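Local coordinates for inclusion membrane protein A (Chlamydia trachomatis, PDB 6E7E) that probably mediates the homotypic fusion of chlamydial inclusions as a SNARE-like membrane protein, here represented by its soluble domain, at residues Asn4-Tyr8 with Leu71-Lys75; Asp52-Leu57 with Ile134-Arg139. The protein carries 2 engineered substitutions. One frame throughout, in Å; residues are numbered along the deposited sequence.

Contact 1: residues Asn4-Tyr8 with Leu71-Lys75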
loop_
_atom_site.group_PDB
_atom_site.type_symbol
_atom_site.label_atom_id
_atom_site.label_comp_id
_atom_site.label_asym_id
_atom_site.label_seq_id
_atom_site.Cartn_x
_atom_site.Cartn_y
_atom_site.Cartn_z
ATOM N N ASN A 4 -0.292 24.315 7.632
ATOM C CA ASN A 4 -0.203 22.957 8.177
ATOM C C ASN A 4 -1.588 22.388 8.422
ATOM O O ASN A 4 -1.717 21.187 8.256
ATOM C CB ASN A 4 0.666 22.880 9.431
ATOM C CG ASN A 4 2.129 22.994 9.088
ATOM O OD1 ASN A 4 2.609 22.348 8.155
ATOM N ND2 ASN A 4 2.846 23.798 9.847
ATOM N N LEU A 5 -2.587 23.183 8.751
ATOM C CA LEU A 5 -3.929 22.611 8.980
ATOM C C LEU A 5 -4.425 21.987 7.668
ATOM O O LEU A 5 -5.028 20.914 7.682
ATOM C CB LEU A 5 -4.880 23.686 9.469
ATOM C CG LEU A 5 -6.312 23.211 9.670
ATOM C CD1 LEU A 5 -6.402 22.014 10.599
ATOM C CD2 LEU A 5 -7.163 24.333 10.210
ATOM N N HIS A 6 -4.184 22.642 6.535
ATOM C CA HIS A 6 -4.615 22.116 5.219
ATOM C C HIS A 6 -3.818 20.877 4.852
ATOM O O HIS A 6 -4.397 19.923 4.300
ATOM C CB HIS A 6 -4.540 23.174 4.120
ATOM C CG HIS A 6 -5.618 24.183 4.254
ATOM N ND1 HIS A 6 -6.773 24.135 3.492
ATOM C CD2 HIS A 6 -5.743 25.229 5.094
ATOM C CE1 HIS A 6 -7.569 25.121 3.858
ATOM N NE2 HIS A 6 -6.954 25.814 4.839
ATOM N N LEU A 7 -2.546 20.859 5.147
ATOM C CA LEU A 7 -1.751 19.646 4.890
ATOM C C LEU A 7 -2.214 18.516 5.801
ATOM O O LEU A 7 -2.247 17.362 5.340
ATOM C CB LEU A 7 -0.266 19.942 5.088
ATOM C CG LEU A 7 0.326 20.912 4.073
ATOM C CD1 LEU A 7 1.788 21.142 4.344
ATOM C CD2 LEU A 7 0.154 20.403 2.647
ATOM N N TYR A 8 -2.587 18.811 7.046
ATOM C CA TYR A 8 -3.181 17.782 7.933
ATOM C C TYR A 8 -4.454 17.215 7.304
ATOM O O TYR A 8 -4.639 15.991 7.285
ATOM C CB TYR A 8 -3.433 18.379 9.315
ATOM C CG TYR A 8 -4.321 17.550 10.195
ATOM C CD1 TYR A 8 -3.839 16.427 10.843
ATOM C CD2 TYR A 8 -5.670 17.831 10.302
ATOM C CE1 TYR A 8 -4.666 15.631 11.620
ATOM C CE2 TYR A 8 -6.506 17.039 11.067
ATOM C CZ TYR A 8 -6.008 15.931 11.727
ATOM O OH TYR A 8 -6.813 15.144 12.498
ATOM N N LEU A 71 0.055 11.686 10.832
ATOM C CA LEU A 71 -1.323 12.183 11.027
ATOM C C LEU A 71 -1.589 12.201 12.537
ATOM O O LEU A 71 -2.170 13.163 13.056
ATOM C CB LEU A 71 -2.308 11.294 10.264
ATOM C CG LEU A 71 -3.745 11.755 10.334
ATOM C CD1 LEU A 71 -3.906 13.035 9.526
ATOM C CD2 LEU A 71 -4.655 10.652 9.839
ATOM N N ASP A 72 -1.215 11.121 13.230
ATOM C CA ASP A 72 -1.507 10.956 14.674
ATOM C C ASP A 72 -0.718 11.990 15.497
ATOM O O ASP A 72 -1.126 12.269 16.638
ATOM C CB ASP A 72 -1.195 9.541 15.166
ATOM C CG ASP A 72 -2.143 8.460 14.663
ATOM O OD1 ASP A 72 -3.241 8.802 14.179
ATOM O OD2 ASP A 72 -1.779 7.274 14.776
ATOM N N GLU A 73 0.382 12.548 14.980
ATOM C CA GLU A 73 1.203 13.534 15.726
ATOM C C GLU A 73 0.578 14.927 15.682
ATOM O O GLU A 73 0.980 15.748 16.489
ATOM C CB GLU A 73 2.635 13.590 15.179
ATOM C CG GLU A 73 3.423 12.336 15.482
ATOM C CD GLU A 73 3.576 12.039 16.960
ATOM O OE1 GLU A 73 3.778 12.981 17.716
ATOM O OE2 GLU A 73 3.476 10.863 17.349
ATOM N N TYR A 74 -0.350 15.235 14.797
ATOM C CA TYR A 74 -0.749 16.650 14.600
ATOM C C TYR A 74 -1.459 17.243 15.823
ATOM O O TYR A 74 -1.129 18.368 16.171
ATOM C CB TYR A 74 -1.679 16.792 13.400
ATOM C CG TYR A 74 -2.056 18.224 13.124
ATOM C CD1 TYR A 74 -1.204 19.071 12.445
ATOM C CD2 TYR A 74 -3.291 18.728 13.505
ATOM C CE1 TYR A 74 -1.544 20.393 12.192
ATOM C CE2 TYR A 74 -3.639 20.046 13.264
ATOM C CZ TYR A 74 -2.765 20.890 12.607
ATOM O OH TYR A 74 -3.087 22.207 12.351
ATOM N N LYS A 75 -2.395 16.519 16.447
ATOM C CA LYS A 75 -3.391 17.050 17.427
ATOM C C LYS A 75 -2.746 17.923 18.509
ATOM O O LYS A 75 -3.222 19.054 18.713
ATOM C CB LYS A 75 -4.182 15.889 18.043
ATOM C CG LYS A 75 -5.161 15.204 17.097
ATOM C CD LYS A 75 -6.040 14.138 17.733
ATOM C CE LYS A 75 -5.286 12.925 18.243
ATOM N NZ LYS A 75 -4.521 12.243 17.173
#
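Asn4 O lies 4.0 Å from Tyr74 CE1, approaching that ring obliquely, while it also accepts the helical hydrogen bond from Tyr8 N at 2.8 Å. Tyr8, one turn on, lays its ring against one face of Tyr74, and the two tyrosines carry the contact. Their rings form an offset stack, with centroids 4.4 Å apart and planes tilted by 21°. Because of the offset, Tyr8 CB stands almost squarely over the Tyr74 ring, 3.9 Å from its centroid, in a CH-pi contact. In return, Tyr8 CD1 tucks in against Tyr74 CB at 3.4 Å. Tyr74 swings CG away from its backbone N (chi1 -177°), which carries the ring across to helix 4-38 and leaves its OH 3.5 Å from Leu5 CA. Leu71 CD1 approaches Tyr8 CE1 obliquely, at 3.4 Å, and Leu71 O lies at the edge of the Tyr8 ring, in plane. Leu71 also touches Leu11, Gln12 and Val15, farther along helix 4-38, and Arg82 of helix 79-82 touches Tyr74. At the surface of this all-helical domain, the 71-75 segment is thus joined to the first turn of helix 4-38 by an offset tyrosine-tyrosine stack.

Contact 2: residues Asp52-Leu57 with Ile134-Arg139; sequences DFYSCL and IRDSLR
Asp52 and Arg135 meet obliquely, carboxylate and guanidinium planes 50° apart, in a salt bridge with Arg135 NH1 2.9 Å from Asp52 OD2. The nitrogen comes nearly along the carboxylate C-O bond, and the oxygen sits somewhat out of the guanidinium plane. A bend in the arginine chain (chi3 65°) turns the head so that NH1 faces Asp52 while Arg135 NE and NH2 both hold Asp136 OD1 side-on, each at 3.0 Å. Two carboxylates thus fix the rotation of one guanidinium, and would probably share its charge. Arg139, extended from CG to NE, runs alongside Cys56 CB; Arg139 NH2 makes a long salt bridge to Asp52 OD1 at 4.0 Å, while its own guanidinium carries Arg135 CD over one face. On the inner side, toward helix 87-107, Phe53 stands across Arg135: Arg135 CB sits over the ring face, 4.1 Å from the centroid, with Ile134 CG2 and Leu138 CD2 at the edge. Leu138 CD2 also presses tightly on Leu57 CD2, 3.5 Å away, and touches Cys56 SG. The ring of Phe53 stacks on Phe32 of helix 4-38. The axes of the two segments approach to 10.6 Å and run parallel to within 7°, side-by-side packing in a helical bundle, an apolar seam with a salt-bridge network along one flank.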
loop_
_atom_site.group_PDB
_atom_site.type_symbol
_atom_site.label_atom_id
_atom_site.label_comp_id
_atom_site.label_asym_id
_atom_site.label_seq_id
_atom_site.Cartn_x
_atom_site.Cartn_y
_atom_site.Cartn_z
ATOM N N ASP A 52 3.178 -15.018 -5.609
ATOM C CA ASP A 52 3.876 -13.712 -5.611
ATOM C C ASP A 52 2.953 -12.594 -5.135
ATOM O O ASP A 52 3.410 -11.693 -4.400
ATOM C CB ASP A 52 4.391 -13.351 -7.006
ATOM C CG ASP A 52 5.502 -14.193 -7.558
ATOM O OD1 ASP A 52 6.180 -14.860 -6.759
ATOM O OD2 ASP A 52 5.673 -14.138 -8.784
ATOM N N PHE A 53 1.692 -12.588 -5.534
ATOM C CA PHE A 53 0.766 -11.573 -4.991
ATOM C C PHE A 53 0.624 -11.754 -3.487
ATOM O O PHE A 53 0.605 -10.773 -2.740
ATOM C CB PHE A 53 -0.596 -11.659 -5.647
ATOM C CG PHE A 53 -0.668 -10.944 -6.960
ATOM C CD1 PHE A 53 -0.769 -9.583 -6.976
ATOM C CD2 PHE A 53 -0.606 -11.609 -8.161
ATOM C CE1 PHE A 53 -0.829 -8.885 -8.161
ATOM C CE2 PHE A 53 -0.676 -10.903 -9.342
ATOM C CZ PHE A 53 -0.809 -9.543 -9.346
ATOM N N TYR A 54 0.515 -12.990 -3.030
ATOM C CA TYR A 54 0.373 -13.249 -1.587
ATOM C C TYR A 54 1.568 -12.631 -0.854
ATOM O O TYR A 54 1.424 -11.916 0.137
ATOM C CB TYR A 54 0.235 -14.734 -1.277
ATOM C CG TYR A 54 -0.068 -14.921 0.195
ATOM C CD1 TYR A 54 -1.341 -14.635 0.687
ATOM C CD2 TYR A 54 0.904 -15.252 1.107
ATOM C CE1 TYR A 54 -1.646 -14.704 2.035
ATOM C CE2 TYR A 54 0.617 -15.351 2.454
ATOM C CZ TYR A 54 -0.654 -15.069 2.920
ATOM O OH TYR A 54 -0.919 -15.146 4.253
ATOM N N SER A 55 2.756 -12.914 -1.353
ATOM C CA SER A 55 4.021 -12.508 -0.711
ATOM C C SER A 55 4.202 -10.990 -0.777
ATOM O O SER A 55 4.593 -10.372 0.236
ATOM C CB SER A 55 5.170 -13.238 -1.365
ATOM O OG SER A 55 5.117 -14.624 -1.073
ATOM N N CYS A 56 3.955 -10.364 -1.923
ATOM C CA CYS A 56 4.302 -8.938 -2.064
ATOM C C CYS A 56 3.299 -8.082 -1.279
ATOM O O CYS A 56 3.637 -6.939 -0.919
ATOM C CB CYS A 56 4.467 -8.527 -3.518
ATOM S SG CYS A 56 2.924 -8.198 -4.362
ATOM N N LEU A 57 2.125 -8.603 -0.953
ATOM C CA LEU A 57 1.102 -7.850 -0.184
ATOM C C LEU A 57 1.238 -8.085 1.328
ATOM O O LEU A 57 0.592 -7.354 2.086
ATOM C CB LEU A 57 -0.283 -8.206 -0.717
ATOM C CG LEU A 57 -0.525 -7.770 -2.156
ATOM C CD1 LEU A 57 -1.897 -8.202 -2.627
ATOM C CD2 LEU A 57 -0.386 -6.267 -2.310
ATOM N N ILE A 134 0.646 -6.696 -13.619
ATOM C CA ILE A 134 0.102 -5.998 -12.435
ATOM C C ILE A 134 0.989 -6.252 -11.222
ATOM O O ILE A 134 1.248 -5.322 -10.453
ATOM C CB ILE A 134 -1.352 -6.409 -12.173
ATOM C CG1 ILE A 134 -2.233 -5.959 -13.333
ATOM C CG2 ILE A 134 -1.818 -5.843 -10.842
ATOM C CD1 ILE A 134 -3.574 -6.620 -13.326
ATOM N N ARG A 135 1.445 -7.485 -11.012
ATOM C CA ARG A 135 2.364 -7.775 -9.897
ATOM C C ARG A 135 3.564 -6.840 -9.973
ATOM O O ARG A 135 3.949 -6.255 -8.939
ATOM C CB ARG A 135 2.806 -9.227 -9.996
ATOM C CG ARG A 135 3.917 -9.629 -9.033
ATOM C CD ARG A 135 4.696 -10.831 -9.556
ATOM N NE ARG A 135 5.430 -10.561 -10.785
ATOM C CZ ARG A 135 5.878 -11.471 -11.651
ATOM N NH1 ARG A 135 5.808 -12.765 -11.371
ATOM N NH2 ARG A 135 6.439 -11.091 -12.781
ATOM N N ASP A 136 4.154 -6.707 -11.144
ATOM C CA ASP A 136 5.355 -5.850 -11.279
ATOM C C ASP A 136 5.030 -4.387 -10.964
ATOM O O ASP A 136 5.800 -3.716 -10.266
ATOM C CB ASP A 136 5.933 -5.967 -12.678
ATOM C CG ASP A 136 6.510 -7.314 -13.048
ATOM O OD1 ASP A 136 6.652 -8.171 -12.143
ATOM O OD2 ASP A 136 6.803 -7.478 -14.248
ATOM N N SER A 137 3.886 -3.906 -11.423
ATOM C CA SER A 137 3.469 -2.520 -11.185
ATOM C C SER A 137 3.220 -2.296 -9.695
ATOM O O SER A 137 3.669 -1.281 -9.133
ATOM C CB SER A 137 2.264 -2.225 -12.003
ATOM O OG SER A 137 1.915 -0.879 -11.825
ATOM N N LEU A 138 2.605 -3.204 -9.117
ATOM C CA LEU A 138 2.239 -3.116 -7.701
ATOM C C LEU A 138 3.476 -3.145 -6.818
ATOM O O LEU A 138 3.552 -2.388 -5.856
ATOM C CB LEU A 138 1.322 -4.279 -7.373
ATOM C CG LEU A 138 0.891 -4.393 -5.921
ATOM C CD1 LEU A 138 0.090 -3.173 -5.563
ATOM C CD2 LEU A 138 0.027 -5.622 -5.677
ATOM N N ARG A 139 4.444 -4.030 -7.130
ATOM C CA ARG A 139 5.728 -4.063 -6.409
ATOM C C ARG A 139 6.382 -2.691 -6.512
ATOM O O ARG A 139 6.915 -2.198 -5.503
ATOM C CB ARG A 139 6.633 -5.137 -6.998
ATOM C CG ARG A 139 6.323 -6.532 -6.500
ATOM C CD ARG A 139 7.193 -7.531 -7.196
ATOM N NE ARG A 139 7.133 -8.829 -6.550
ATOM C CZ ARG A 139 7.503 -9.953 -7.128
ATOM N NH1 ARG A 139 7.948 -9.944 -8.371
ATOM N NH2 ARG A 139 7.410 -11.094 -6.475
#

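How the contacts relate
Contacts 1 and 2 lie on opposite sides of the chain's centre, with their own centres 31 Å apart and nearest atoms about 20 Å apart. Their segments alternate along the chain: 4-8, 52-57, 71-75, 134-139. The centre of contact 1, at the surface, lies about 21 Å from the centre of the chain, and that of contact 2, partly buried, about 11 Å. Two long helices run past both sites. Helix 4-38 supplies one side of contact 1 and, farther along, packs Leu25 and Gln29 against Leu57 of contact 2. Helix 125-165 carries 134-139 and reaches back to contact 1's neighbourhood, where Arg160 makes a salt bridge with Glu73.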